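Local coordinates for protein ATP-dependent DNA helicase (PDB 5V9X) that acts as an ATP-dependent 3'-to-5' RNA:DNA helicase that tracks along a single DNA strand, gripping it between its RecA-like and winged-helix parts, at residues S169-L174 with V543-A548; R201-A206 with L461-Q466; A472-V477 with G537-A542. All coordinates share one frame; numbering follows the deposited sequence.

Interaction 1 (S169-L174 with V543-A548); sequences SLFLML and VTSGGA. With nucleotides of chain B.
L172 and V543 meet where helix 167-174 of the first RecA-like domain faces the end of helix 538-543 in the winged-helix region, on the path of the single-stranded DNA. Helix 167-174 follows strand 162-165 with the sequence TTPES, which fits motif Ib of superfamily 2 helicases. The CD2 methyl of L172 rests on the V543 backbone, 3.4 Å from V543 O, and lies 3.8 Å from V543 CB. The leucine CG stands anti to its own carbonyl carbon (chi1 -58°), and the two branches divide the work: CD2 goes to the protein, while CD1 packs at 3.6 Å from O5' of DG11 of chain B. V543 also serves both partners, since its CG2 lies 3.5 Å from C1' of that nucleotide, and the CG2 of T544 continues the same apolar surface onto the guanine. Deeper in, the ring of F171 approaches the S545 hydroxyl obliquely at the limit of contact.

One turn before L172, the S169 hydroxyl donates to OP1 of DC10 of chain B (OG to OP1, 2.6 Å), a phosphate grip in keeping with motif Ib. The loop after V543 is shaped by an ST turn in which G547 N donates to S545 OG at 3.2 Å; S545 OG also hydrogen-bonds A542 O. R792 NH1 and R540 O hydrogen-bond T544 OG1, beside the helix end. The turn brings G546 O to the DNA: the exocyclic N2 of DG9 of chain B donates to G546 O at 3.2 Å with an N-H...O angle of 156°.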
# COMPACT_ATOMS: atom_id res chain seq x y z
N SER A 169 7.35 2.21 15.42
CA SER A 169 7.57 2.36 16.85
C SER A 169 8.41 1.23 17.41
O SER A 169 9.20 1.44 18.34
CB SER A 169 6.23 2.46 17.58
OG SER A 169 5.70 3.77 17.50
N LEU A 170 8.26 0.02 16.87
CA LEU A 170 9.16 -1.07 17.25
C LEU A 170 10.61 -0.69 16.96
O LEU A 170 11.51 -0.99 17.74
CB LEU A 170 8.79 -2.36 16.51
CG LEU A 170 9.71 -3.55 16.82
CD1 LEU A 170 9.64 -3.90 18.30
CD2 LEU A 170 9.36 -4.75 15.96
N PHE A 171 10.83 -0.00 15.84
CA PHE A 171 12.16 0.50 15.51
C PHE A 171 12.66 1.47 16.58
O PHE A 171 13.83 1.43 16.96
CB PHE A 171 12.11 1.17 14.14
CG PHE A 171 13.44 1.70 13.66
CD1 PHE A 171 14.40 0.84 13.15
CD2 PHE A 171 13.70 3.06 13.67
CE1 PHE A 171 15.60 1.33 12.69
CE2 PHE A 171 14.90 3.55 13.21
CZ PHE A 171 15.85 2.69 12.72
N LEU A 172 11.77 2.33 17.08
CA LEU A 172 12.17 3.32 18.08
C LEU A 172 12.56 2.65 19.39
O LEU A 172 13.56 3.02 20.01
CB LEU A 172 11.05 4.33 18.30
CG LEU A 172 10.60 5.10 17.05
CD1 LEU A 172 9.45 6.04 17.37
CD2 LEU A 172 11.77 5.86 16.46
N MET A 173 11.77 1.67 19.84
CA MET A 173 12.09 0.99 21.09
C MET A 173 13.39 0.22 20.99
O MET A 173 14.17 0.16 21.95
CB MET A 173 10.94 0.06 21.48
CG MET A 173 9.61 0.77 21.65
SD MET A 173 8.33 -0.33 22.26
CE MET A 173 9.03 -0.80 23.84
N LEU A 174 13.65 -0.39 19.83
CA LEU A 174 14.91 -1.11 19.63
C LEU A 174 16.10 -0.17 19.54
O LEU A 174 17.25 -0.62 19.68
CB LEU A 174 14.82 -1.96 18.36
CG LEU A 174 13.84 -3.13 18.42
CD1 LEU A 174 13.56 -3.66 17.03
CD2 LEU A 174 14.38 -4.22 19.33
N VAL A 543 16.03 8.04 15.33
CA VAL A 543 14.68 8.00 15.90
C VAL A 543 13.80 9.10 15.31
O VAL A 543 12.57 8.96 15.28
CB VAL A 543 14.75 8.08 17.43
CG1 VAL A 543 15.54 6.90 17.98
CG2 VAL A 543 15.37 9.39 17.88
N THR A 544 14.39 10.20 14.84
CA THR A 544 13.62 11.25 14.17
C THR A 544 13.55 11.04 12.66
O THR A 544 13.12 11.95 11.94
CB THR A 544 14.22 12.62 14.48
OG1 THR A 544 15.59 12.67 14.07
CG2 THR A 544 14.11 12.92 15.97
N SER A 545 13.95 9.86 12.17
CA SER A 545 13.95 9.61 10.73
C SER A 545 12.54 9.40 10.19
O SER A 545 12.26 9.79 9.05
CB SER A 545 14.80 8.38 10.41
OG SER A 545 14.14 7.19 10.79
N GLY A 546 11.66 8.79 10.97
CA GLY A 546 10.33 8.47 10.51
C GLY A 546 10.18 7.12 9.85
O GLY A 546 9.05 6.75 9.49
N GLY A 547 11.26 6.37 9.69
CA GLY A 547 11.18 5.04 9.12
C GLY A 547 11.40 4.98 7.63
O GLY A 547 12.29 5.65 7.09
N ALA A 548 10.59 4.18 6.93
CA ALA A 548 10.75 3.98 5.50
C ALA A 548 9.79 4.82 4.66
O ALA A 548 10.08 5.04 3.48
CB ALA A 548 10.55 2.50 5.15
P DG B 11 7.10 9.74 17.58
OP1 DG B 11 6.19 8.72 18.16
OP2 DG B 11 6.81 11.18 17.74
O5' DG B 11 8.57 9.49 18.15
C5' DG B 11 9.63 10.33 17.73
C4' DG B 11 10.92 9.88 18.36
O4' DG B 11 11.93 10.90 18.19
C3' DG B 11 10.84 9.59 19.86
O3' DG B 11 11.30 8.29 20.12
C2' DG B 11 11.72 10.67 20.51
C1' DG B 11 12.66 11.06 19.38
N9 DG B 11 13.10 12.44 19.44
C8 DG B 11 14.39 12.90 19.60
N7 DG B 11 14.48 14.20 19.61
C5 DG B 11 13.17 14.64 19.44
C6 DG B 11 12.65 15.95 19.36
O6 DG B 11 13.26 17.02 19.44
N1 DG B 11 11.27 15.94 19.18
C2 DG B 11 10.49 14.80 19.08
N2 DG B 11 9.18 14.99 18.91
N3 DG B 11 10.97 13.57 19.15
C4 DG B 11 12.32 13.56 19.33
P DC B 10 3.65 5.39 14.66
OP1 DC B 10 4.38 4.33 15.38
OP2 DC B 10 2.33 5.84 15.13
O5' DC B 10 4.58 6.69 14.58
C5' DC B 10 5.97 6.55 14.35
C4' DC B 10 6.61 7.92 14.25
O4' DC B 10 6.31 8.50 12.96
C3' DC B 10 6.14 8.92 15.30
O3' DC B 10 7.24 9.43 16.02
C2' DC B 10 5.46 10.03 14.48
C1' DC B 10 6.14 9.88 13.14
N1 DC B 10 5.35 10.42 12.00
C2 DC B 10 5.99 11.16 11.01
O2 DC B 10 7.21 11.34 11.09
N3 DC B 10 5.26 11.65 9.98
C4 DC B 10 3.94 11.43 9.93
N4 DC B 10 3.26 11.93 8.90
C5 DC B 10 3.27 10.68 10.94
C6 DC B 10 4.00 10.20 11.95
P DG B 9 -1.49 5.05 10.24
OP1 DG B 9 -2.24 4.13 11.13
OP2 DG B 9 -2.00 6.42 9.99
O5' DG B 9 0.00 5.18 10.77
C5' DG B 9 0.83 4.02 10.80
C4' DG B 9 2.26 4.40 11.14
O4' DG B 9 2.86 5.09 10.02
C3' DG B 9 2.41 5.32 12.35
O3' DG B 9 3.53 4.92 13.13
C2' DG B 9 2.63 6.70 11.71
C1' DG B 9 3.35 6.35 10.42
N9 DG B 9 3.09 7.30 9.34
C8 DG B 9 1.87 7.61 8.80
N7 DG B 9 1.94 8.49 7.84
C5 DG B 9 3.30 8.78 7.73
C6 DG B 9 3.97 9.66 6.86
O6 DG B 9 3.50 10.39 5.99
N1 DG B 9 5.35 9.65 7.09
C2 DG B 9 5.99 8.88 8.03
N2 DG B 9 7.32 9.01 8.10
N3 DG B 9 5.36 8.05 8.86
C4 DG B 9 4.02 8.05 8.65

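Interaction 2 (R201-A206 with L461-Q466); sequences RGAHLA and LDVLAQ. With nucleotides of chain B.
The imidazole of H204 takes the carboxamide of Q466 at its edge, near the ring plane, while the rings of F171 and H467 meet the same imidazole, F171 with its plane oblique to it and H467 edge-to-face. H204 NE2 donates to Q466 OE1 at 2.7 Å, and the bond is bent (N-H...O 142°). H204 NE2 approaches OE1 from above the amide plane, not along a lone pair. Q466 reaches the ring with its CG anti to the backbone N (chi1 178°) and the chain extended beyond it; its NE2 is in turn held by G547 O and R786 O, which fixes the rotation of the amide.

This joins helix 200-213, which follows the DEVH (motif II) segment of the first RecA-like domain, to helix 461-471 of the winged-helix region. Their local axes pass 9.6 Å apart and cross at -41°. Where they come together, V463 CG1 lies against the backbone, 3.6 Å from H204 N, and 4.2 Å from A203 CB. On another side of helix 200-213, the extended R201 packs NH2 at 3.6 Å from C4' of DG9 of chain B; NH2 hydrogen-bonds P105 O, and E168 forms a salt bridge with R201 NE.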
# COMPACT_ATOMS: atom_id res chain seq x y z
N ARG A 201 8.98 -0.53 3.79
CA ARG A 201 8.48 -0.52 5.16
C ARG A 201 8.59 -1.91 5.78
O ARG A 201 8.93 -2.04 6.97
CB ARG A 201 7.04 -0.03 5.18
CG ARG A 201 6.51 0.30 6.57
CD ARG A 201 5.06 0.75 6.52
NE ARG A 201 4.53 1.02 7.85
CZ ARG A 201 3.23 1.02 8.14
NH1 ARG A 201 2.33 0.75 7.20
NH2 ARG A 201 2.83 1.28 9.38
N GLY A 202 8.32 -2.96 5.00
CA GLY A 202 8.46 -4.32 5.51
C GLY A 202 9.91 -4.75 5.64
O GLY A 202 10.27 -5.48 6.57
N ALA A 203 10.75 -4.31 4.70
CA ALA A 203 12.19 -4.54 4.84
C ALA A 203 12.71 -3.87 6.10
O ALA A 203 13.52 -4.44 6.85
CB ALA A 203 12.93 -4.04 3.61
N HIS A 204 12.25 -2.64 6.35
CA HIS A 204 12.48 -1.98 7.63
C HIS A 204 12.00 -2.87 8.78
O HIS A 204 12.70 -3.05 9.78
CB HIS A 204 11.75 -0.64 7.63
CG HIS A 204 12.22 0.33 8.67
ND1 HIS A 204 11.68 0.38 9.94
CD2 HIS A 204 13.15 1.31 8.62
CE1 HIS A 204 12.27 1.34 10.62
NE2 HIS A 204 13.17 1.92 9.85
N LEU A 205 10.79 -3.43 8.64
CA LEU A 205 10.26 -4.33 9.67
C LEU A 205 11.05 -5.63 9.73
O LEU A 205 11.27 -6.18 10.82
CB LEU A 205 8.78 -4.61 9.40
CG LEU A 205 8.09 -5.69 10.24
CD1 LEU A 205 8.28 -5.45 11.73
CD2 LEU A 205 6.61 -5.77 9.88
N ALA A 206 11.50 -6.14 8.57
CA ALA A 206 12.26 -7.38 8.56
C ALA A 206 13.55 -7.25 9.36
O ALA A 206 13.96 -8.19 10.05
CB ALA A 206 12.56 -7.79 7.12
N LEU A 461 19.40 -1.02 -0.11
CA LEU A 461 20.56 -0.58 0.67
C LEU A 461 20.23 0.60 1.59
O LEU A 461 20.85 0.73 2.65
CB LEU A 461 21.71 -0.21 -0.26
CG LEU A 461 22.29 -1.33 -1.11
CD1 LEU A 461 23.50 -0.84 -1.89
CD2 LEU A 461 22.65 -2.53 -0.25
N ASP A 462 19.29 1.46 1.21
CA ASP A 462 18.98 2.61 2.05
C ASP A 462 18.34 2.17 3.36
O ASP A 462 18.64 2.73 4.42
CB ASP A 462 18.08 3.60 1.30
CG ASP A 462 16.79 2.97 0.81
OD1 ASP A 462 16.56 1.76 1.05
OD2 ASP A 462 15.99 3.69 0.17
N VAL A 463 17.46 1.16 3.31
CA VAL A 463 16.89 0.61 4.54
C VAL A 463 17.98 0.03 5.42
O VAL A 463 17.95 0.18 6.65
CB VAL A 463 15.81 -0.44 4.19
CG1 VAL A 463 15.40 -1.22 5.44
CG2 VAL A 463 14.60 0.23 3.56
N LEU A 464 18.96 -0.64 4.81
CA LEU A 464 20.09 -1.17 5.56
C LEU A 464 20.88 -0.06 6.24
O LEU A 464 21.20 -0.14 7.43
CB LEU A 464 21.00 -1.98 4.63
CG LEU A 464 22.38 -2.38 5.17
CD1 LEU A 464 22.25 -3.36 6.33
CD2 LEU A 464 23.25 -2.96 4.07
N ALA A 465 21.19 1.00 5.49
CA ALA A 465 21.98 2.10 6.04
C ALA A 465 21.30 2.72 7.25
O ALA A 465 21.96 3.06 8.24
CB ALA A 465 22.22 3.16 4.96
N GLN A 466 19.98 2.87 7.20
CA GLN A 466 19.26 3.46 8.33
C GLN A 466 19.37 2.58 9.57
O GLN A 466 19.70 3.06 10.66
CB GLN A 466 17.79 3.69 7.96
CG GLN A 466 16.95 4.25 9.09
CD GLN A 466 15.51 4.51 8.69
OE1 GLN A 466 14.58 4.21 9.44
NE2 GLN A 466 15.32 5.09 7.51
P DG B 9 -1.49 5.05 10.24
OP1 DG B 9 -2.24 4.13 11.13
OP2 DG B 9 -2.00 6.42 9.99
O5' DG B 9 0.00 5.18 10.77
C5' DG B 9 0.83 4.02 10.80
C4' DG B 9 2.26 4.40 11.14
O4' DG B 9 2.86 5.09 10.02
C3' DG B 9 2.41 5.32 12.35
O3' DG B 9 3.53 4.92 13.13
C2' DG B 9 2.63 6.70 11.71
C1' DG B 9 3.35 6.35 10.42
N9 DG B 9 3.09 7.30 9.34
C8 DG B 9 1.87 7.61 8.80
N7 DG B 9 1.94 8.49 7.84
C5 DG B 9 3.30 8.78 7.73
C6 DG B 9 3.97 9.66 6.86
O6 DG B 9 3.50 10.39 5.99
N1 DG B 9 5.35 9.65 7.09
C2 DG B 9 5.99 8.88 8.03
N2 DG B 9 7.32 9.01 8.10
N3 DG B 9 5.36 8.05 8.86
C4 DG B 9 4.02 8.05 8.65

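Interaction 3 (A472-V477 with G537-A542); sequences AALEPV and GAQRLA. With nucleotides of chain B.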
# COMPACT_ATOMS: atom_id res chain seq x y z
N ALA A 472 23.89 0.63 15.81
CA ALA A 472 25.13 1.07 16.43
C ALA A 472 25.01 2.42 17.12
O ALA A 472 26.03 3.02 17.47
CB ALA A 472 26.25 1.12 15.39
N ALA A 473 23.78 2.91 17.33
CA ALA A 473 23.60 4.21 17.96
C ALA A 473 23.80 4.15 19.47
O ALA A 473 24.16 5.16 20.09
CB ALA A 473 22.22 4.76 17.64
N LEU A 474 23.57 2.99 20.08
CA LEU A 474 23.70 2.83 21.52
C LEU A 474 24.95 2.08 21.94
O LEU A 474 25.45 2.31 23.04
CB LEU A 474 22.47 2.11 22.08
CG LEU A 474 21.11 2.66 21.65
CD1 LEU A 474 20.05 1.59 21.74
CD2 LEU A 474 20.74 3.86 22.50
N GLU A 475 25.47 1.20 21.08
CA GLU A 475 26.61 0.35 21.41
C GLU A 475 27.51 0.20 20.18
O GLU A 475 27.10 0.56 19.07
CB GLU A 475 26.13 -1.03 21.88
CG GLU A 475 25.03 -0.99 22.93
CD GLU A 475 25.02 -2.22 23.81
OE1 GLU A 475 25.14 -3.34 23.27
OE2 GLU A 475 24.90 -2.06 25.04
N PRO A 476 28.73 -0.29 20.34
CA PRO A 476 29.54 -0.65 19.16
C PRO A 476 29.17 -2.04 18.68
O PRO A 476 29.06 -2.98 19.47
CB PRO A 476 30.98 -0.60 19.69
CG PRO A 476 30.84 -0.96 21.13
CD PRO A 476 29.52 -0.40 21.59
N VAL A 477 28.97 -2.17 17.37
CA VAL A 477 28.48 -3.42 16.79
C VAL A 477 29.59 -4.05 15.95
O VAL A 477 30.43 -3.37 15.36
CB VAL A 477 27.21 -3.19 15.95
CG1 VAL A 477 27.54 -2.61 14.58
CG2 VAL A 477 26.41 -4.48 15.82
N GLY A 537 24.95 12.24 18.16
CA GLY A 537 23.64 12.47 17.61
C GLY A 537 23.12 11.41 16.67
O GLY A 537 22.10 11.64 16.01
N ALA A 538 23.78 10.26 16.58
CA ALA A 538 23.31 9.21 15.68
C ALA A 538 21.94 8.70 16.09
O ALA A 538 21.05 8.52 15.25
CB ALA A 538 24.32 8.07 15.62
N GLN A 539 21.75 8.46 17.39
CA GLN A 539 20.46 7.97 17.87
C GLN A 539 19.35 8.97 17.59
O GLN A 539 18.29 8.60 17.06
CB GLN A 539 20.53 7.66 19.37
CG GLN A 539 19.26 7.06 19.92
CD GLN A 539 19.15 7.22 21.42
OE1 GLN A 539 19.73 8.14 22.01
NE2 GLN A 539 18.40 6.33 22.06
N ARG A 540 19.57 10.24 17.94
CA ARG A 540 18.57 11.26 17.65
C ARG A 540 18.30 11.37 16.16
O ARG A 540 17.20 11.75 15.75
CB ARG A 540 19.01 12.61 18.22
CG ARG A 540 17.89 13.64 18.29
CD ARG A 540 18.37 14.98 18.81
NE ARG A 540 17.25 15.87 19.10
CZ ARG A 540 17.37 17.17 19.34
NH1 ARG A 540 18.56 17.74 19.33
NH2 ARG A 540 16.29 17.90 19.60
N LEU A 541 19.30 11.04 15.33
CA LEU A 541 19.09 11.05 13.89
C LEU A 541 18.22 9.88 13.45
O LEU A 541 17.34 10.05 12.59
CB LEU A 541 20.44 11.00 13.18
CG LEU A 541 20.38 10.74 11.68
CD1 LEU A 541 19.71 11.90 10.96
CD2 LEU A 541 21.77 10.51 11.14
N ALA A 542 18.43 8.70 14.02
CA ALA A 542 17.67 7.53 13.60
C ALA A 542 16.23 7.59 14.10
O ALA A 542 15.31 7.24 13.36
CB ALA A 542 18.36 6.25 14.10
P DG B 12 11.03 7.59 21.54
OP1 DG B 12 10.83 6.15 21.32
OP2 DG B 12 10.01 8.39 22.25
O5' DG B 12 12.42 7.77 22.30
C5' DG B 12 13.62 7.46 21.62
C4' DG B 12 14.78 8.20 22.24
O4' DG B 12 14.57 9.63 22.10
C3' DG B 12 14.97 7.94 23.73
O3' DG B 12 16.29 7.50 23.96
C2' DG B 12 14.68 9.28 24.41
C1' DG B 12 14.90 10.29 23.29
N9 DG B 12 14.05 11.46 23.40
C8 DG B 12 12.73 11.50 23.77
N7 DG B 12 12.22 12.70 23.77
C5 DG B 12 13.27 13.51 23.37
C6 DG B 12 13.31 14.92 23.18
O6 DG B 12 12.40 15.74 23.34
N1 DG B 12 14.57 15.34 22.77
C2 DG B 12 15.65 14.52 22.56
N2 DG B 12 16.79 15.11 22.17
N3 DG B 12 15.62 13.20 22.73
C4 DG B 12 14.40 12.77 23.13
P DA B 13 16.71 6.85 25.37
OP1 DA B 13 17.36 5.55 25.08
OP2 DA B 13 15.54 6.89 26.28
O5' DA B 13 17.80 7.86 25.93
C5' DA B 13 18.62 8.58 25.02
C4' DA B 13 19.20 9.81 25.68
O4' DA B 13 18.22 10.88 25.67
C3' DA B 13 19.62 9.63 27.13
O3' DA B 13 20.79 10.39 27.40
C2' DA B 13 18.41 10.17 27.90
C1' DA B 13 17.97 11.31 27.00
N9 DA B 13 16.55 11.62 27.12
C8 DA B 13 15.57 10.82 27.64
N7 DA B 13 14.38 11.35 27.62
C5 DA B 13 14.58 12.59 27.04
C6 DA B 13 13.71 13.65 26.72
N6 DA B 13 12.40 13.62 26.97
N1 DA B 13 14.24 14.75 26.15
C2 DA B 13 15.56 14.78 25.90
N3 DA B 13 16.48 13.85 26.15
C4 DA B 13 15.92 12.77 26.72
P DG B 11 7.10 9.74 17.58
OP1 DG B 11 6.19 8.72 18.16
OP2 DG B 11 6.81 11.18 17.74
O5' DG B 11 8.57 9.49 18.15
C5' DG B 11 9.63 10.33 17.73
C4' DG B 11 10.92 9.88 18.36
O4' DG B 11 11.93 10.90 18.19
C3' DG B 11 10.84 9.59 19.86
O3' DG B 11 11.30 8.29 20.12
C2' DG B 11 11.72 10.67 20.51
C1' DG B 11 12.66 11.06 19.38
N9 DG B 11 13.10 12.44 19.44
C8 DG B 11 14.39 12.90 19.60
N7 DG B 11 14.48 14.20 19.61
C5 DG B 11 13.17 14.64 19.44
C6 DG B 11 12.65 15.95 19.36
O6 DG B 11 13.26 17.02 19.44
N1 DG B 11 11.27 15.94 19.18
C2 DG B 11 10.49 14.80 19.08
N2 DG B 11 9.18 14.99 18.91
N3 DG B 11 10.97 13.57 19.15
C4 DG B 11 12.32 13.56 19.33
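Helix 538-543 of the winged-helix region, with G537 at its N-cap position, packs on the turn that leads from helix 461-471 to strand 477-478. A473 provides the centre: its methyl sits over the Q539 backbone and beside the A538 methyl, a purely van der Waals contact with A473 CB 3.7 Å from Q539 CA and 4.4 Å from A538 CB. Beside it, the L474 side chain runs aslant to Q539, bringing CD2 to 3.4 Å from Q539 NE2.

Q539 leaves the helix with CG anti to its backbone N (chi1 -176°), which carries the amide past L474 to the DNA. There NE2 donates to OP1 of DA13 of chain B at 3.3 Å, and it also bonds T175 O, just beyond helix 167-174. On the next residue, R540 starts out away from 472-477, and its extended chain reaches the bases. R540 NE and NH2 donate to N7 and O6 of DG11 of chain B (3.3 and 3.2 Å), with N-H...acceptor angles of 164° and 166°, while N2 of DG12 of chain B lies over one face of the guanidinium, offset toward the rim. The amide thus contacts one phosphate, whereas the arginine's paired donors are consistent with reading the two acceptors on the Hoogsteen edge of a guanine.

Overall arrangement
From the N terminus, helix 167-174 opens interaction 1 and helix 200-213 opens interaction 2, both in the first RecA-like domain. The chain then passes through most of the second RecA-like sheet before helix 461-471 closes interaction 2. Interaction 3 opens in the turn after that helix and closes at 537-542; residues 543-548 follow at once and close interaction 1. Interactions 2 and 3 are therefore in series, and both nest inside the 368-residue loop of interaction 1. The centres of interactions 2 and 3 lie about 16 Å apart without touching, and interaction 1 touches both. Interactions 1 and 2 tie the winged-helix region to the first RecA-like domain, whereas interaction 3 is internal to that region.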